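Long-range contact in nisin biosynthesis protein NisC (Lactococcus lactis subsp. lactis, PDB 2G0D), which is the zinc-dependent cyclase of nisin biosynthesis, which closes the thioether rings of this lantibiotic: residues A[30-44]-A[59-71]. Sequence-based numbering, arbitrary orientation.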
loop_
_atom_site.group_PDB
_atom_site.type_symbol
_atom_site.label_atom_id
_atom_site.label_comp_id
_atom_site.label_asym_id
_atom_site.label_seq_id
_atom_site.Cartn_x
_atom_site.Cartn_y
_atom_site.Cartn_z
ATOM N N GLU A 30 -10.425 9.070 -12.613
ATOM C CA GLU A 30 -9.401 10.099 -12.752
ATOM C C GLU A 30 -9.038 10.839 -11.457
ATOM O O GLU A 30 -8.050 11.550 -11.411
ATOM C CB GLU A 30 -9.711 11.046 -13.913
ATOM C CG GLU A 30 -10.810 12.055 -13.714
ATOM C CD GLU A 30 -11.131 12.808 -15.022
ATOM O OE1 GLU A 30 -11.060 12.205 -16.126
ATOM O OE2 GLU A 30 -11.442 14.008 -14.939
ATOM N N LEU A 31 -9.827 10.654 -10.408
ATOM C CA LEU A 31 -9.486 11.257 -9.122
ATOM C C LEU A 31 -8.852 10.277 -8.132
ATOM O O LEU A 31 -8.582 10.640 -7.000
ATOM C CB LEU A 31 -10.697 11.947 -8.497
ATOM C CG LEU A 31 -11.208 13.113 -9.337
ATOM C CD1 LEU A 31 -12.598 12.770 -9.837
ATOM C CD2 LEU A 31 -11.254 14.366 -8.525
ATOM N N THR A 32 -8.617 9.045 -8.576
ATOM C CA THR A 32 -8.105 7.984 -7.706
ATOM C C THR A 32 -6.583 7.974 -7.691
ATOM O O THR A 32 -5.939 8.285 -8.687
ATOM C CB THR A 32 -8.587 6.582 -8.169
ATOM O OG1 THR A 32 -7.971 6.253 -9.428
ATOM C CG2 THR A 32 -10.123 6.539 -8.307
ATOM N N LEU A 33 -6.002 7.588 -6.563
ATOM C CA LEU A 33 -4.566 7.283 -6.524
ATOM C C LEU A 33 -4.226 6.131 -7.486
ATOM O O LEU A 33 -3.201 6.180 -8.184
ATOM C CB LEU A 33 -4.112 6.961 -5.095
ATOM C CG LEU A 33 -2.660 6.472 -4.879
ATOM C CD1 LEU A 33 -1.592 7.425 -5.504
ATOM C CD2 LEU A 33 -2.394 6.253 -3.378
ATOM N N SER A 34 -5.100 5.125 -7.553
ATOM C CA SER A 34 -4.834 3.910 -8.332
ATOM C C SER A 34 -4.471 4.178 -9.758
ATOM O O SER A 34 -3.488 3.601 -10.248
ATOM C CB SER A 34 -6.054 2.982 -8.361
ATOM O OG SER A 34 -6.208 2.399 -7.106
ATOM N N THR A 35 -5.292 5.001 -10.427
ATOM C CA THR A 35 -5.205 5.188 -11.884
ATOM C C THR A 35 -5.248 6.650 -12.338
ATOM O O THR A 35 -5.054 6.933 -13.515
ATOM C CB THR A 35 -6.368 4.465 -12.636
ATOM O OG1 THR A 35 -7.613 4.951 -12.128
ATOM C CG2 THR A 35 -6.312 2.932 -12.446
ATOM N N GLY A 36 -5.515 7.574 -11.427
ATOM C CA GLY A 36 -5.822 8.943 -11.829
ATOM C C GLY A 36 -4.814 9.979 -11.367
ATOM O O GLY A 36 -3.640 9.659 -11.094
ATOM N N LEU A 37 -5.288 11.216 -11.259
ATOM C CA LEU A 37 -4.423 12.393 -11.075
ATOM C C LEU A 37 -3.537 12.448 -9.824
ATOM O O LEU A 37 -2.431 12.938 -9.892
ATOM C CB LEU A 37 -5.238 13.678 -11.195
ATOM C CG LEU A 37 -5.601 14.004 -12.646
ATOM C CD1 LEU A 37 -6.717 15.086 -12.687
ATOM C CD2 LEU A 37 -4.355 14.465 -13.439
ATOM N N PRO A 38 -4.041 11.989 -8.676
ATOM C CA PRO A 38 -3.182 11.901 -7.501
ATOM C C PRO A 38 -1.845 11.157 -7.738
ATOM O O PRO A 38 -0.799 11.626 -7.266
ATOM C CB PRO A 38 -4.078 11.166 -6.490
ATOM C CG PRO A 38 -5.481 11.641 -6.873
ATOM C CD PRO A 38 -5.435 11.571 -8.375
ATOM N N GLY A 39 -1.867 10.027 -8.450
ATOM C CA GLY A 39 -0.613 9.304 -8.820
ATOM C C GLY A 39 0.285 10.127 -9.736
ATOM O O GLY A 39 1.513 10.154 -9.582
ATOM N N ILE A 40 -0.338 10.861 -10.657
ATOM C CA ILE A 40 0.391 11.733 -11.561
ATOM C C ILE A 40 1.052 12.914 -10.835
ATOM O O ILE A 40 2.221 13.225 -11.098
ATOM C CB ILE A 40 -0.531 12.265 -12.687
ATOM C CG1 ILE A 40 -1.235 11.100 -13.396
ATOM C CG2 ILE A 40 0.261 13.075 -13.690
ATOM C CD1 ILE A 40 -0.319 9.958 -13.881
ATOM N N ILE A 41 0.293 13.564 -9.943
ATOM C CA ILE A 41 0.791 14.630 -9.086
ATOM C C ILE A 41 2.005 14.136 -8.291
ATOM O O ILE A 41 2.998 14.845 -8.215
ATOM C CB ILE A 41 -0.329 15.133 -8.113
ATOM C CG1 ILE A 41 -1.405 15.924 -8.893
ATOM C CG2 ILE A 41 0.247 15.975 -6.991
ATOM C CD1 ILE A 41 -2.763 16.085 -8.133
ATOM N N LEU A 42 1.941 12.920 -7.730
ATOM C CA LEU A 42 3.099 12.360 -6.972
ATOM C C LEU A 42 4.347 12.175 -7.810
ATOM O O LEU A 42 5.435 12.587 -7.405
ATOM C CB LEU A 42 2.756 11.073 -6.222
ATOM C CG LEU A 42 1.818 11.326 -5.033
ATOM C CD1 LEU A 42 1.206 10.037 -4.510
ATOM C CD2 LEU A 42 2.571 12.070 -3.902
ATOM N N MET A 43 4.180 11.606 -8.997
ATOM C CA MET A 43 5.303 11.376 -9.897
ATOM C C MET A 43 5.990 12.688 -10.287
ATOM O O MET A 43 7.203 12.768 -10.276
ATOM C CB MET A 43 4.853 10.630 -11.146
ATOM C CG MET A 43 5.937 10.639 -12.247
ATOM S SD MET A 43 5.309 10.337 -13.892
ATOM C CE MET A 43 4.493 11.878 -14.227
ATOM N N LEU A 44 5.206 13.699 -10.628
ATOM C CA LEU A 44 5.729 14.999 -11.080
ATOM C C LEU A 44 6.388 15.757 -9.936
ATOM O O LEU A 44 7.399 16.434 -10.130
ATOM C CB LEU A 44 4.604 15.862 -11.678
ATOM C CG LEU A 44 4.015 15.553 -13.061
ATOM C CD1 LEU A 44 2.836 16.486 -13.375
ATOM C CD2 LEU A 44 5.050 15.668 -14.151
ATOM N N LYS A 59 1.623 22.202 -13.805
ATOM C CA LYS A 59 0.743 21.071 -14.087
ATOM C C LYS A 59 0.104 20.529 -12.823
ATOM O O LYS A 59 -1.092 20.261 -12.788
ATOM C CB LYS A 59 1.489 19.955 -14.832
ATOM C CG LYS A 59 2.200 20.403 -16.104
ATOM C CD LYS A 59 1.249 20.948 -17.172
ATOM C CE LYS A 59 2.041 21.535 -18.329
ATOM N NZ LYS A 59 1.176 21.869 -19.494
ATOM N N ILE A 60 0.907 20.360 -11.783
ATOM C CA ILE A 60 0.401 19.877 -10.509
ATOM C C ILE A 60 -0.758 20.771 -10.068
ATOM O O ILE A 60 -1.869 20.277 -9.799
ATOM C CB ILE A 60 1.537 19.773 -9.456
ATOM C CG1 ILE A 60 2.421 18.556 -9.776
ATOM C CG2 ILE A 60 0.978 19.637 -8.021
ATOM C CD1 ILE A 60 3.865 18.706 -9.341
ATOM N N ASP A 61 -0.517 22.085 -10.066
ATOM C CA ASP A 61 -1.527 23.043 -9.627
ATOM C C ASP A 61 -2.742 23.031 -10.549
ATOM O O ASP A 61 -3.870 23.116 -10.077
ATOM C CB ASP A 61 -0.928 24.435 -9.453
ATOM C CG ASP A 61 -0.003 24.525 -8.232
ATOM O OD1 ASP A 61 -0.284 23.868 -7.209
ATOM O OD2 ASP A 61 1.001 25.265 -8.291
ATOM N N ASN A 62 -2.506 22.863 -11.851
ATOM C CA ASN A 62 -3.580 22.636 -12.802
ATOM C C ASN A 62 -4.422 21.433 -12.399
ATOM O O ASN A 62 -5.650 21.516 -12.333
ATOM C CB ASN A 62 -3.017 22.419 -14.216
ATOM C CG ASN A 62 -2.548 23.705 -14.859
ATOM O OD1 ASN A 62 -2.851 24.800 -14.367
ATOM N ND2 ASN A 62 -1.794 23.587 -15.964
ATOM N N TYR A 63 -3.748 20.308 -12.142
ATOM C CA TYR A 63 -4.440 19.067 -11.847
ATOM C C TYR A 63 -5.146 19.160 -10.489
ATOM O O TYR A 63 -6.216 18.580 -10.311
ATOM C CB TYR A 63 -3.467 17.873 -11.893
ATOM C CG TYR A 63 -2.768 17.662 -13.225
ATOM C CD1 TYR A 63 -3.311 18.158 -14.422
ATOM C CD2 TYR A 63 -1.576 16.944 -13.293
ATOM C CE1 TYR A 63 -2.679 17.954 -15.649
ATOM C CE2 TYR A 63 -0.942 16.719 -14.504
ATOM C CZ TYR A 63 -1.493 17.231 -15.684
ATOM O OH TYR A 63 -0.852 17.020 -16.883
ATOM N N ILE A 64 -4.547 19.889 -9.543
ATOM C CA ILE A 64 -5.178 20.119 -8.246
ATOM C C ILE A 64 -6.454 20.964 -8.390
ATOM O O ILE A 64 -7.520 20.586 -7.892
ATOM C CB ILE A 64 -4.205 20.766 -7.222
ATOM C CG1 ILE A 64 -3.121 19.765 -6.780
ATOM C CG2 ILE A 64 -4.957 21.228 -5.994
ATOM C CD1 ILE A 64 -1.947 20.415 -6.121
ATOM N N GLU A 65 -6.356 22.104 -9.071
ATOM C CA GLU A 65 -7.543 22.909 -9.303
ATOM C C GLU A 65 -8.608 22.097 -10.038
ATOM O O GLU A 65 -9.791 22.149 -9.682
ATOM C CB GLU A 65 -7.222 24.235 -10.004
ATOM C CG GLU A 65 -6.668 25.324 -9.047
ATOM C CD GLU A 65 -7.490 25.518 -7.746
ATOM O OE1 GLU A 65 -8.542 26.235 -7.771
ATOM O OE2 GLU A 65 -7.064 24.970 -6.685
ATOM N N TYR A 66 -8.181 21.305 -11.019
ATOM C CA TYR A 66 -9.101 20.405 -11.713
ATOM C C TYR A 66 -9.737 19.407 -10.749
ATOM O O TYR A 66 -10.909 19.088 -10.888
ATOM C CB TYR A 66 -8.392 19.679 -12.847
ATOM C CG TYR A 66 -9.250 18.716 -13.620
ATOM C CD1 TYR A 66 -9.967 19.142 -14.735
ATOM C CD2 TYR A 66 -9.330 17.369 -13.254
ATOM C CE1 TYR A 66 -10.761 18.256 -15.464
ATOM C CE2 TYR A 66 -10.097 16.465 -13.978
ATOM C CZ TYR A 66 -10.821 16.922 -15.092
ATOM O OH TYR A 66 -11.599 16.052 -15.838
ATOM N N ILE A 67 -8.964 18.901 -9.783
ATOM C CA ILE A 67 -9.519 18.005 -8.767
ATOM C C ILE A 67 -10.566 18.679 -7.859
ATOM O O ILE A 67 -11.653 18.123 -7.676
ATOM C CB ILE A 67 -8.426 17.307 -7.899
ATOM C CG1 ILE A 67 -7.691 16.207 -8.699
ATOM C CG2 ILE A 67 -9.052 16.713 -6.643
ATOM C CD1 ILE A 67 -6.473 15.653 -7.979
ATOM N N VAL A 68 -10.255 19.841 -7.275
ATOM C CA VAL A 68 -11.250 20.490 -6.388
ATOM C C VAL A 68 -12.545 20.851 -7.133
ATOM O O VAL A 68 -13.650 20.700 -6.594
ATOM C CB VAL A 68 -10.684 21.642 -5.440
ATOM C CG1 VAL A 68 -9.233 22.024 -5.740
ATOM C CG2 VAL A 68 -11.614 22.882 -5.396
ATOM N N SER A 69 -12.409 21.259 -8.389
ATOM C CA SER A 69 -13.563 21.553 -9.224
ATOM C C SER A 69 -14.482 20.341 -9.391
ATOM O O SER A 69 -15.716 20.483 -9.364
ATOM C CB SER A 69 -13.111 22.072 -10.582
ATOM O OG SER A 69 -14.046 21.708 -11.573
ATOM N N LYS A 70 -13.882 19.160 -9.560
ATOM C CA LYS A 70 -14.647 17.918 -9.721
ATOM C C LYS A 70 -15.262 17.450 -8.412
ATOM O O LYS A 70 -16.329 16.834 -8.416
ATOM C CB LYS A 70 -13.776 16.793 -10.292
ATOM C CG LYS A 70 -13.389 16.959 -11.749
ATOM C CD LYS A 70 -14.615 17.105 -12.636
ATOM C CE LYS A 70 -14.218 17.332 -14.073
ATOM N NZ LYS A 70 -13.884 16.024 -14.679
ATOM N N LEU A 71 -14.564 17.725 -7.308
ATOM C CA LEU A 71 -15.012 17.383 -5.961
ATOM C C LEU A 71 -16.190 18.258 -5.594
ATOM O O LEU A 71 -17.172 17.775 -5.045
ATOM C CB LEU A 71 -13.900 17.595 -4.921
ATOM C CG LEU A 71 -12.727 16.610 -4.750
ATOM C CD1 LEU A 71 -11.850 17.005 -3.568
ATOM C CD2 LEU A 71 -13.200 15.177 -4.603
#
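Ile-41 and Tyr-63 each enter a pocket on the opposing helix, a reciprocal knobs-into-holes arrangement between helices 37-44 and 59-71. Ile-41 lodges among Ile-60, Tyr-63, Ile-64 and Ile-67. With CG1 placed beside the backbone N (chi1 -71°) and the chain then extended, its CD1 reaches in to lie 3.7 Å from CD1 of Ile-67, while the other branch, CG2, meets CG2 of Ile-60. Tyr-63 in turn sits among Leu-37, Ile-40, Ile-41 and Leu-44. One face of its ring receives CD2 of Leu-37 in a CH-pi contact, 3.9 Å from the ring centroid; Lys-59 O lies over the opposite face, toward the rim. Both CG2 of Ile-40 and CD1 of Leu-44 approach CE2 of this ring obliquely. The other methyl of Leu-37, CD1, is 3.5 Å from CD2 of Tyr-66, so the leucine fork spans two tyrosines a helical turn apart.

The two are consecutive helices of the alpha-toroid of the LanC fold, and they run nearly antiparallel, with axes 9.8 Å apart at an angle of 160°. Helix 3-20 packs against this pair: its Trp-15 touches Leu-37, Ile-40 and Tyr-63, and its Asp-16 takes a hydrogen bond with Tyr-63 OH and a salt bridge with Lys-59.

Apolar contact continues into the 3-10 turn ahead of helix 37-44, where CD2 of Leu-31 lies 3.7 Å from CG2 of Ile-67 and also reaches CB of Lys-70, against the aliphatic base of that chain.

Between the two segments, polar contact lies at this same end. Lys-70, its chain bent at chi2 and chi4, brings NZ to 3.2 Å from OE2 of Glu-30 in a salt bridge whose hydrogen bond is weak, although the modelled position of that carboxylate oxygen is doubtful.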